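Local coordinates for putative glucose-6-phosphate 1-epimerase (Salmonella typhimurium, PDB 2HTA), which probably interconverts the alpha and beta anomers of glucose 6-phosphate and related hexose 6-phosphates, at residues N18-L23 and H61-K66; P31-R36 and D42-D47. One frame throughout, in Å; residues are numbered along the deposited sequence.

Overall arrangement
Both contacts belong to the N-terminal part of the chain and involve the same five-stranded antiparallel sheet. Their centres lie about 9 Å apart. Contact 1 sets helix 14-22 against strand 61-67, an outermost strand of that sheet. Contact 2 is the hairpin of strands 33-38 and 41-48, with strand 51-56 standing between it and strand 61-67. Along the chain the hairpin falls within the loop that contact 1 closes. The two meet where the Phe21 ring packs on Val45 and where the Arg36 guanidinium approaches the carbonyls of Phe21 and Leu23. Helix 14-22 thus spans several strands on one face of this sheet.

Contact 1. Residues N18-L23 and H61-K66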
loop_
_atom_site.group_PDB
_atom_site.type_symbol
_atom_site.label_atom_id
_atom_site.label_comp_id
_atom_site.label_asym_id
_atom_site.label_seq_id
_atom_site.Cartn_x
_atom_site.Cartn_y
_atom_site.Cartn_z
ATOM N N ASN A 18 15.508 7.632 4.278
ATOM C CA ASN A 18 16.905 7.605 4.771
ATOM C C ASN A 18 16.975 7.717 6.313
ATOM O O ASN A 18 17.827 7.115 6.952
ATOM C CB ASN A 18 17.741 8.686 4.071
ATOM C CG ASN A 18 18.029 8.345 2.644
ATOM O OD1 ASN A 18 17.925 7.172 2.259
ATOM N ND2 ASN A 18 18.351 9.354 1.819
ATOM N N LYS A 19 16.040 8.444 6.902
ATOM C CA LYS A 19 15.908 8.525 8.382
ATOM C C LYS A 19 15.733 7.126 9.030
ATOM O O LYS A 19 16.403 6.778 10.018
ATOM C CB LYS A 19 14.748 9.423 8.756
ATOM C CG LYS A 19 15.042 10.918 8.638
ATOM C CD LYS A 19 14.004 11.737 9.485
ATOM N N ILE A 20 14.936 6.288 8.384
ATOM C CA ILE A 20 14.605 5.006 8.938
ATOM C C ILE A 20 15.875 4.143 8.888
ATOM O O ILE A 20 16.204 3.426 9.833
ATOM C CB ILE A 20 13.439 4.351 8.091
ATOM C CG1 ILE A 20 12.143 5.114 8.380
ATOM C CG2 ILE A 20 13.327 2.831 8.414
ATOM C CD1 ILE A 20 10.968 4.758 7.443
ATOM N N PHE A 21 16.574 4.189 7.762
ATOM C CA PHE A 21 17.754 3.314 7.611
ATOM C C PHE A 21 18.967 3.830 8.422
ATOM O O PHE A 21 19.941 3.101 8.607
ATOM C CB PHE A 21 18.112 3.189 6.144
ATOM C CG PHE A 21 17.226 2.205 5.416
ATOM C CD1 PHE A 21 17.616 0.888 5.293
ATOM C CD2 PHE A 21 15.989 2.603 4.932
ATOM C CE1 PHE A 21 16.788 -0.057 4.679
ATOM C CE2 PHE A 21 15.145 1.660 4.297
ATOM C CZ PHE A 21 15.572 0.329 4.181
ATOM N N ALA A 22 18.858 5.062 8.931
ATOM C CA ALA A 22 19.901 5.619 9.825
ATOM C C ALA A 22 19.664 5.247 11.275
ATOM O O ALA A 22 20.564 5.405 12.123
ATOM C CB ALA A 22 19.957 7.153 9.648
ATOM N N LEU A 23 18.476 4.715 11.594
ATOM C CA LEU A 23 18.133 4.360 12.988
ATOM C C LEU A 23 19.016 3.253 13.600
ATOM O O LEU A 23 19.484 2.368 12.851
ATOM C CB LEU A 23 16.661 3.934 13.082
ATOM C CG LEU A 23 15.579 4.952 12.759
ATOM C CD1 LEU A 23 14.268 4.255 12.619
ATOM C CD2 LEU A 23 15.479 5.995 13.835
ATOM N N HIS A 61 2.856 -2.575 7.711
ATOM C CA HIS A 61 2.808 -1.526 6.705
ATOM C C HIS A 61 4.153 -1.425 6.012
ATOM O O HIS A 61 5.151 -0.991 6.597
ATOM C CB HIS A 61 2.493 -0.186 7.394
ATOM C CG HIS A 61 2.008 0.891 6.461
ATOM N ND1 HIS A 61 0.794 1.542 6.637
ATOM C CD2 HIS A 61 2.608 1.499 5.401
ATOM C CE1 HIS A 61 0.651 2.455 5.687
ATOM N NE2 HIS A 61 1.739 2.443 4.921
ATOM N N LEU A 62 4.180 -1.842 4.753
ATOM C CA LEU A 62 5.382 -1.677 3.957
ATOM C C LEU A 62 5.584 -0.178 3.707
ATOM O O LEU A 62 4.800 0.451 3.064
ATOM C CB LEU A 62 5.221 -2.467 2.641
ATOM C CG LEU A 62 6.391 -2.377 1.638
ATOM C CD1 LEU A 62 7.742 -2.897 2.170
ATOM C CD2 LEU A 62 5.961 -3.155 0.345
ATOM N N LEU A 63 6.670 0.368 4.219
ATOM C CA LEU A 63 6.973 1.803 4.146
ATOM C C LEU A 63 7.812 2.159 2.926
ATOM O O LEU A 63 7.651 3.249 2.355
ATOM C CB LEU A 63 7.830 2.176 5.367
ATOM C CG LEU A 63 7.226 1.829 6.731
ATOM C CD1 LEU A 63 8.135 2.110 7.902
ATOM C CD2 LEU A 63 5.904 2.630 6.867
ATOM N N SER A 64 8.689 1.248 2.513
ATOM C CA SER A 64 9.651 1.607 1.426
ATOM C C SER A 64 10.171 0.315 0.795
ATOM O O SER A 64 10.199 -0.714 1.457
ATOM C CB SER A 64 10.841 2.456 1.960
ATOM O OG SER A 64 11.709 1.704 2.787
ATOM N N TRP A 65 10.606 0.401 -0.459
ATOM C CA TRP A 65 11.183 -0.722 -1.165
ATOM C C TRP A 65 12.061 -0.091 -2.252
ATOM O O TRP A 65 11.589 0.701 -3.073
ATOM C CB TRP A 65 10.083 -1.648 -1.777
ATOM C CG TRP A 65 10.657 -2.664 -2.738
ATOM C CD1 TRP A 65 11.680 -3.577 -2.470
ATOM C CD2 TRP A 65 10.341 -2.813 -4.133
ATOM N NE1 TRP A 65 11.923 -4.333 -3.596
ATOM C CE2 TRP A 65 11.172 -3.840 -4.642
ATOM C CE3 TRP A 65 9.421 -2.176 -5.002
ATOM C CZ2 TRP A 65 11.134 -4.260 -5.997
ATOM C CZ3 TRP A 65 9.356 -2.602 -6.346
ATOM C CH2 TRP A 65 10.236 -3.621 -6.837
ATOM N N LYS A 66 13.333 -0.506 -2.275
ATOM C CA LYS A 66 14.263 -0.025 -3.252
ATOM C C LYS A 66 15.150 -1.198 -3.654
ATOM O O LYS A 66 16.027 -1.595 -2.879
ATOM C CB LYS A 66 15.105 1.075 -2.647
ATOM C CG LYS A 66 16.098 1.727 -3.622
ATOM C CD LYS A 66 16.705 2.929 -2.883
ATOM C CE LYS A 66 18.163 3.017 -3.128
ATOM N NZ LYS A 66 18.388 3.508 -4.537
#
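The end of helix 14-22 lies over strand 61-67 at a distance, with Ile20 and Leu63 the nearest backbone pair at 9.6 Å between their CA atoms, and only side chains bridge the gap. Ile20 and Leu63 meet through methyl groups. Ile20 CD1 reaches Leu63 CD1 at 3.9 Å, and the two side chains approach at a slant. Ile20 directs its CG1 branch away from its own carbonyl carbon (chi1 -72°). The chain then runs on extended (chi2 170°), which carries CD1 out to the strand. The other touch is made by Phe21. The edge of its ring, at CE2, comes to Ser64 OG at 3.8 Å, with the oxygen close to the ring plane. The hydroxyl has its polar partner elsewhere, in a hydrogen bond to the hydroxyl of Ser54.

Leu63 and Ser64 form a classic beta bulge opposite Ser54 of strand 51-56. The bulge lets two successive side chains both point toward the helix, whereas Trp65 points away from it. The contact is small, 115 Å² in all, but mostly buried. Ile20 also packs on Leu43 and Val45 of strand 41-48, and Phe21 touches Val45 and Lys52. On the strand side, the Leu63 side chain is about 9 Å from that of Arg89, a substrate-binding residue by similarity.

Contact 2. Residues P31-R36 and D42-D47; sequences PVLSRR and DLIVVD
The side chain of Arg36 crosses Val45 at about a right angle, and its guanidinium lies with one face over Val45 CG1. This methyl sits 3.5 Å above the plane, near the border of the group rather than over its middle. Extended from CG to NE, the chain slants back over the sheet and brings NE to Ser34, two residues earlier on the same face. There NE donates to Ser34 OG at 2.8 Å, in the guanidinium plane and almost straight (170°). Water 1 joins Ser34 OG, Arg36 NH2 and Val45 O. Water 2 accepts from Arg36 NH2 and donates to Asp47 OD2. These in-plane partners hold the guanidinium flat against the valine. Arg36 NH2 and Asp47 OD2 are 4.6 Å apart, too far for a salt bridge, and water 2 links them.

The opposite face carries Leu33, Arg35, Ile44 and Val46. Leu33 and Val46 lie side by side, with Leu33 CD2 tight against Val46 CG2 at 3.4 Å. The same CD2 also touches Ile44 CG2. Arg35 is bent at chi3 (67°), and its NH1 forms a salt bridge to Asp42 OD1 at 3.2 Å. The carboxylate is met from above its plane, and the planes of the two groups stand 66° apart. The bond is long and bent; the stronger partner of this guanidinium is Glu27, which forms a salt bridge with Arg35 NH2.

The backbones form an antiparallel ladder. Ser34 with Val45 and Arg36 with Leu43 are hydrogen-bonded pairs. Beyond them, Asp47 N donates to Val32 O at 2.8 Å. This hairpin belongs to the five-stranded antiparallel sheet, with strand 51-56 bonded along the other edge of strand 41-48. Helix 14-22 covers the Leu43 and Val45 face. Strands 119-125 and 130-137 of another sheet pack against Leu33, Ile44 and Val46.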
loop_
_atom_site.group_PDB
_atom_site.type_symbol
_atom_site.label_atom_id
_atom_site.label_comp_id
_atom_site.label_asym_id
_atom_site.label_seq_id
_atom_site.Cartn_x
_atom_site.Cartn_y
_atom_site.Cartn_z
ATOM N N PRO A 31 21.185 -11.494 9.607
ATOM C CA PRO A 31 22.145 -10.521 9.100
ATOM C C PRO A 31 21.513 -9.355 8.316
ATOM O O PRO A 31 22.109 -8.275 8.243
ATOM C CB PRO A 31 23.049 -11.376 8.157
ATOM C CG PRO A 31 22.919 -12.773 8.734
ATOM C CD PRO A 31 21.501 -12.867 9.172
ATOM N N VAL A 32 20.314 -9.544 7.728
ATOM C CA VAL A 32 19.746 -8.455 6.948
ATOM C C VAL A 32 18.526 -7.779 7.578
ATOM O O VAL A 32 18.118 -6.739 7.110
ATOM C CB VAL A 32 19.428 -8.863 5.505
ATOM C CG1 VAL A 32 20.693 -9.466 4.843
ATOM C CG2 VAL A 32 18.311 -9.870 5.535
ATOM N N LEU A 33 17.963 -8.400 8.603
ATOM C CA LEU A 33 16.699 -7.978 9.220
ATOM C C LEU A 33 16.984 -7.492 10.609
ATOM O O LEU A 33 17.571 -8.210 11.420
ATOM C CB LEU A 33 15.759 -9.157 9.350
ATOM C CG LEU A 33 14.841 -9.546 8.185
ATOM C CD1 LEU A 33 14.013 -10.792 8.590
ATOM C CD2 LEU A 33 13.972 -8.381 7.731
ATOM N N SER A 34 16.504 -6.295 10.917
ATOM C CA SER A 34 16.652 -5.736 12.253
ATOM C C SER A 34 15.346 -5.102 12.661
ATOM O O SER A 34 14.541 -4.742 11.801
ATOM C CB SER A 34 17.761 -4.667 12.271
ATOM O OG SER A 34 17.449 -3.547 11.408
ATOM N N ARG A 35 15.111 -5.049 13.965
ATOM C CA ARG A 35 14.105 -4.145 14.521
ATOM C C ARG A 35 14.687 -2.797 14.999
ATOM O O ARG A 35 15.761 -2.734 15.654
ATOM C CB ARG A 35 13.331 -4.778 15.668
ATOM C CG ARG A 35 12.418 -3.680 16.319
ATOM C CD ARG A 35 11.460 -4.154 17.357
ATOM N NE ARG A 35 12.059 -4.666 18.602
ATOM C CZ ARG A 35 12.206 -4.004 19.752
ATOM N NH1 ARG A 35 11.874 -2.720 19.896
ATOM N NH2 ARG A 35 12.746 -4.674 20.778
ATOM N N ARG A 36 13.990 -1.708 14.661
ATOM C CA ARG A 36 14.411 -0.363 15.047
ATOM C C ARG A 36 13.142 0.320 15.510
ATOM O O ARG A 36 12.067 -0.296 15.506
ATOM C CB ARG A 36 15.026 0.356 13.838
ATOM C CG ARG A 36 15.985 -0.580 13.088
ATOM C CD ARG A 36 16.985 0.164 12.201
ATOM N NE ARG A 36 17.684 -0.757 11.300
ATOM C CZ ARG A 36 18.562 -0.341 10.411
ATOM N NH1 ARG A 36 18.873 0.951 10.403
ATOM N NH2 ARG A 36 19.154 -1.202 9.556
ATOM N N ASP A 42 7.553 0.397 16.329
ATOM C CA ASP A 42 8.574 -0.570 16.055
ATOM C C ASP A 42 8.598 -0.832 14.543
ATOM O O ASP A 42 7.536 -0.996 13.953
ATOM C CB ASP A 42 8.259 -1.838 16.788
ATOM C CG ASP A 42 8.629 -1.724 18.256
ATOM O OD1 ASP A 42 9.574 -0.956 18.572
ATOM O OD2 ASP A 42 7.980 -2.384 19.073
ATOM N N LEU A 43 9.795 -0.787 13.949
ATOM C CA LEU A 43 9.986 -0.999 12.490
ATOM C C LEU A 43 10.843 -2.255 12.245
ATOM O O LEU A 43 11.746 -2.543 13.026
ATOM C CB LEU A 43 10.719 0.193 11.822
ATOM C CG LEU A 43 10.116 1.564 12.152
ATOM C CD1 LEU A 43 10.822 2.696 11.385
ATOM C CD2 LEU A 43 8.596 1.567 11.794
ATOM N N ILE A 44 10.538 -2.976 11.177
ATOM C CA ILE A 44 11.365 -4.067 10.691
ATOM C C ILE A 44 12.059 -3.580 9.423
ATOM O O ILE A 44 11.416 -3.171 8.454
ATOM C CB ILE A 44 10.534 -5.347 10.400
ATOM C CG1 ILE A 44 9.686 -5.770 11.641
ATOM C CG2 ILE A 44 11.458 -6.439 9.822
ATOM C CD1 ILE A 44 10.524 -6.196 12.900
ATOM N N VAL A 45 13.396 -3.597 9.450
ATOM C CA VAL A 45 14.169 -2.996 8.401
ATOM C C VAL A 45 15.005 -4.088 7.699
ATOM O O VAL A 45 15.715 -4.835 8.358
ATOM C CB VAL A 45 15.098 -1.862 8.926
ATOM C CG1 VAL A 45 15.940 -1.325 7.789
ATOM C CG2 VAL A 45 14.274 -0.703 9.607
ATOM N N VAL A 46 14.864 -4.164 6.380
ATOM C CA VAL A 46 15.582 -5.094 5.535
ATOM C C VAL A 46 16.720 -4.296 4.884
ATOM O O VAL A 46 16.506 -3.379 4.086
ATOM C CB VAL A 46 14.661 -5.666 4.392
ATOM C CG1 VAL A 46 15.477 -6.591 3.415
ATOM C CG2 VAL A 46 13.453 -6.431 4.962
ATOM N N ASP A 47 17.957 -4.640 5.222
ATOM C CA ASP A 47 19.067 -3.985 4.562
ATOM C C ASP A 47 19.891 -5.148 3.963
ATOM O O ASP A 47 20.743 -5.745 4.645
ATOM C CB ASP A 47 19.871 -3.205 5.609
ATOM C CG ASP A 47 21.061 -2.444 5.007
ATOM O OD1 ASP A 47 21.442 -2.672 3.836
ATOM O OD2 ASP A 47 21.649 -1.607 5.732
HETATM O O HOH W 1 18.395 -4.184 8.971
HETATM O O HOH W 2 20.880 0.037 7.786
#